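PDB 5LKW: putative OmpA family lipoprotein, which probably anchors the outer membrane to peptidoglycan, whose diaminopimelic acid its OmpA-like domain binds, as part of the Tol-Pal system that maintains envelope integrity. Local coordinates for residues A39-L42 / K43-Q47. Sequence-based numbering, arbitrary orientation.
Sequences AQYL and KSHPQ
Ala39 accepts the backbone N-H of Lys43 in a nearly straight alpha-helical bond (N to Ala39 O 2.9 Å), and the lysine chain folds back over that carbonyl. Bent at chi3 (-66°), it brings Lys43 NZ to 3.3 Å from Gln40 OE1, approaching from above the amide plane, at the solvent-exposed surface of the helix. The carbonyl of Gln40 takes the N-H of Ser44 (N to O 3.1 Å). Ser44 OG, turned back toward the preceding turn, lies 2.9 Å from Gln40 O and 3.1 Å from Tyr41 O, and its one proton could go to either. These bonds belong to the last turn of helix 32-44, one of the helices of the OmpA-like alpha/beta domain, at an end remote from the diaminopimelic acid pocket. Tyr41 meets His45 twice. Its carbonyl O accepts the N-H of His45 ND1 at 2.7 Å in a bent bond, the oxygen lying well out of the imidazole plane, while its phenol, swung anti to the backbone N (chi1 -180°), lies almost parallel to the imidazole in a face-to-face stack, centroids of the Tyr41 and His45 rings 4.0 Å apart and planes at 9°. Tyr41 OH is hydrogen-bonded to Arg48 and Asp4, which fasten the far end of the ring. Leu42 O accepts His45 N from above its carbonyl plane and also binds the side-chain amide of Gln89.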
ATOM      1  N   ALA A  39       5.351  -7.781   7.599  1.00 30.82           N
ATOM      2  CA  ALA A  39       5.754  -9.139   7.215  1.00 32.38           C
ATOM      3  C   ALA A  39       5.801 -10.087   8.429  1.00 33.62           C
ATOM      4  O   ALA A  39       5.299 -11.208   8.353  1.00 32.38           O
ATOM      5  CB  ALA A  39       7.096  -9.139   6.500  1.00 32.43           C
ATOM      6  N   GLN A  40       6.402  -9.621   9.520  1.00 34.58           N
ATOM      7  CA  GLN A  40       6.520 -10.413  10.739  1.00 37.17           C
ATOM      8  C   GLN A  40       5.126 -10.735  11.283  1.00 37.50           C
ATOM      9  O   GLN A  40       4.826 -11.895  11.582  1.00 38.03           O
ATOM     10  CB  GLN A  40       7.374  -9.673  11.788  1.00 37.66           C
ATOM     11  CG  GLN A  40       7.874 -10.498  12.978  1.00 40.79           C
ATOM     12  CD  GLN A  40       8.408 -11.873  12.590  1.00 46.29           C
ATOM     13  OE1 GLN A  40       9.253 -12.008  11.695  1.00 50.09           O
ATOM     14  NE2 GLN A  40       7.929 -12.901  13.285  1.00 47.74           N
ATOM     15  N   TYR A  41       4.262  -9.724  11.367  1.00 37.28           N
ATOM     16  CA  TYR A  41       2.885  -9.959  11.748  1.00 37.29           C
ATOM     17  C   TYR A  41       2.197 -11.007  10.854  1.00 37.09           C
ATOM     18  O   TYR A  41       1.674 -12.005  11.354  1.00 37.02           O
ATOM     19  CB  TYR A  41       2.084  -8.653  11.829  1.00 37.79           C
ATOM     20  CG  TYR A  41       0.656  -8.901  12.236  1.00 38.87           C
ATOM     21  CD1 TYR A  41       0.222  -8.664  13.541  1.00 39.82           C
ATOM     22  CD2 TYR A  41      -0.251  -9.394  11.326  1.00 39.25           C
ATOM     23  CE1 TYR A  41      -1.095  -8.890  13.914  1.00 40.21           C
ATOM     24  CE2 TYR A  41      -1.571  -9.639  11.687  1.00 43.88           C
ATOM     25  CZ  TYR A  41      -1.994  -9.381  12.973  1.00 44.07           C
ATOM     26  OH  TYR A  41      -3.322  -9.640  13.302  1.00 46.80           O
ATOM     27  N   LEU A  42       2.234 -10.804   9.543  1.00 36.65           N
ATOM     28  CA  LEU A  42       1.661 -11.753   8.584  1.00 36.97           C
ATOM     29  C   LEU A  42       2.146 -13.248   8.691  1.00 37.48           C
ATOM     30  O   LEU A  42       1.329 -14.174   8.775  1.00 37.99           O
ATOM     31  CB  LEU A  42       1.788 -11.212   7.150  1.00 36.07           C
ATOM     32  CG  LEU A  42       0.824 -10.040   6.824  1.00 35.22           C
ATOM     33  CD1 LEU A  42       1.127  -9.421   5.462  1.00 34.86           C
ATOM     34  CD2 LEU A  42      -0.646 -10.451   6.908  1.00 33.61           C
ATOM     35  N   LYS A  43       3.460 -13.448   8.651  1.00 37.88           N
ATOM     36  CA  LYS A  43       4.099 -14.767   8.775  1.00 38.78           C
ATOM     37  C   LYS A  43       3.732 -15.506  10.063  1.00 39.49           C
ATOM     38  O   LYS A  43       3.593 -16.741  10.078  1.00 41.00           O
ATOM     39  CB  LYS A  43       5.617 -14.599   8.711  1.00 37.76           C
ATOM     40  CG  LYS A  43       6.194 -14.538   7.287  1.00 38.72           C
ATOM     41  CD  LYS A  43       7.737 -14.342   7.297  1.00 37.56           C
ATOM     42  CE  LYS A  43       8.090 -12.975   7.873  1.00 38.48           C
ATOM     43  NZ  LYS A  43       9.431 -12.854   8.537  1.00 39.15           N
ATOM     44  N   SER A  44       3.602 -14.743  11.139  1.00 40.10           N
ATOM     45  CA  SER A  44       3.253 -15.274  12.439  1.00 41.03           C
ATOM     46  C   SER A  44       1.733 -15.393  12.670  1.00 41.03           C
ATOM     47  O   SER A  44       1.330 -15.928  13.695  1.00 41.71           O
ATOM     48  CB  SER A  44       3.938 -14.457  13.542  1.00 40.77           C
ATOM     49  OG  SER A  44       3.349 -13.188  13.681  1.00 42.83           O
ATOM     50  N   HIS A  45       0.912 -14.901  11.731  1.00 40.47           N
ATOM     51  CA  HIS A  45      -0.536 -15.070  11.769  1.00 39.95           C
ATOM     52  C   HIS A  45      -1.163 -15.592  10.466  1.00 40.66           C
ATOM     53  O   HIS A  45      -2.016 -14.897   9.906  1.00 41.30           O
ATOM     54  CB  HIS A  45      -1.235 -13.758  12.122  1.00 39.39           C
ATOM     55  CG  HIS A  45      -0.794 -13.156  13.417  1.00 38.90           C
ATOM     56  ND1 HIS A  45       0.513 -12.802  13.672  1.00 40.10           N
ATOM     57  CD2 HIS A  45      -1.496 -12.807  14.521  1.00 38.91           C
ATOM     58  CE1 HIS A  45       0.607 -12.286  14.885  1.00 38.22           C
ATOM     59  NE2 HIS A  45      -0.602 -12.258  15.415  1.00 37.86           N
ATOM     60  N   PRO A  46      -0.812 -16.826  10.018  1.00 40.47           N
ATOM     61  CA  PRO A  46      -1.184 -17.473   8.734  1.00 41.09           C
ATOM     62  C   PRO A  46      -2.621 -17.282   8.243  1.00 41.50           C
ATOM     63  O   PRO A  46      -2.908 -17.421   7.028  1.00 41.92           O
ATOM     64  CB  PRO A  46      -0.956 -18.975   9.011  1.00 41.00           C
ATOM     65  CG  PRO A  46      -0.461 -19.066  10.472  1.00 40.58           C
ATOM     66  CD  PRO A  46       0.056 -17.718  10.801  1.00 40.99           C
ATOM     67  N   GLN A  47      -3.490 -17.005   9.209  1.00 41.68           N
ATOM     68  CA  GLN A  47      -4.926 -16.812   9.044  1.00 41.81           C
ATOM     69  C   GLN A  47      -5.262 -15.388   8.537  1.00 40.94           C
ATOM     70  O   GLN A  47      -6.271 -15.182   7.846  1.00 40.34           O
ATOM     71  CB  GLN A  47      -5.590 -17.084  10.403  1.00 42.17           C
ATOM     72  CG  GLN A  47      -5.464 -15.955  11.470  1.00 45.63           C
ATOM     73  CD  GLN A  47      -4.259 -16.049  12.459  1.00 47.32           C
ATOM     74  OE1 GLN A  47      -3.426 -16.953  12.393  1.00 48.54           O
ATOM     75  NE2 GLN A  47      -4.200 -15.094  13.395  1.00 47.89           N
TER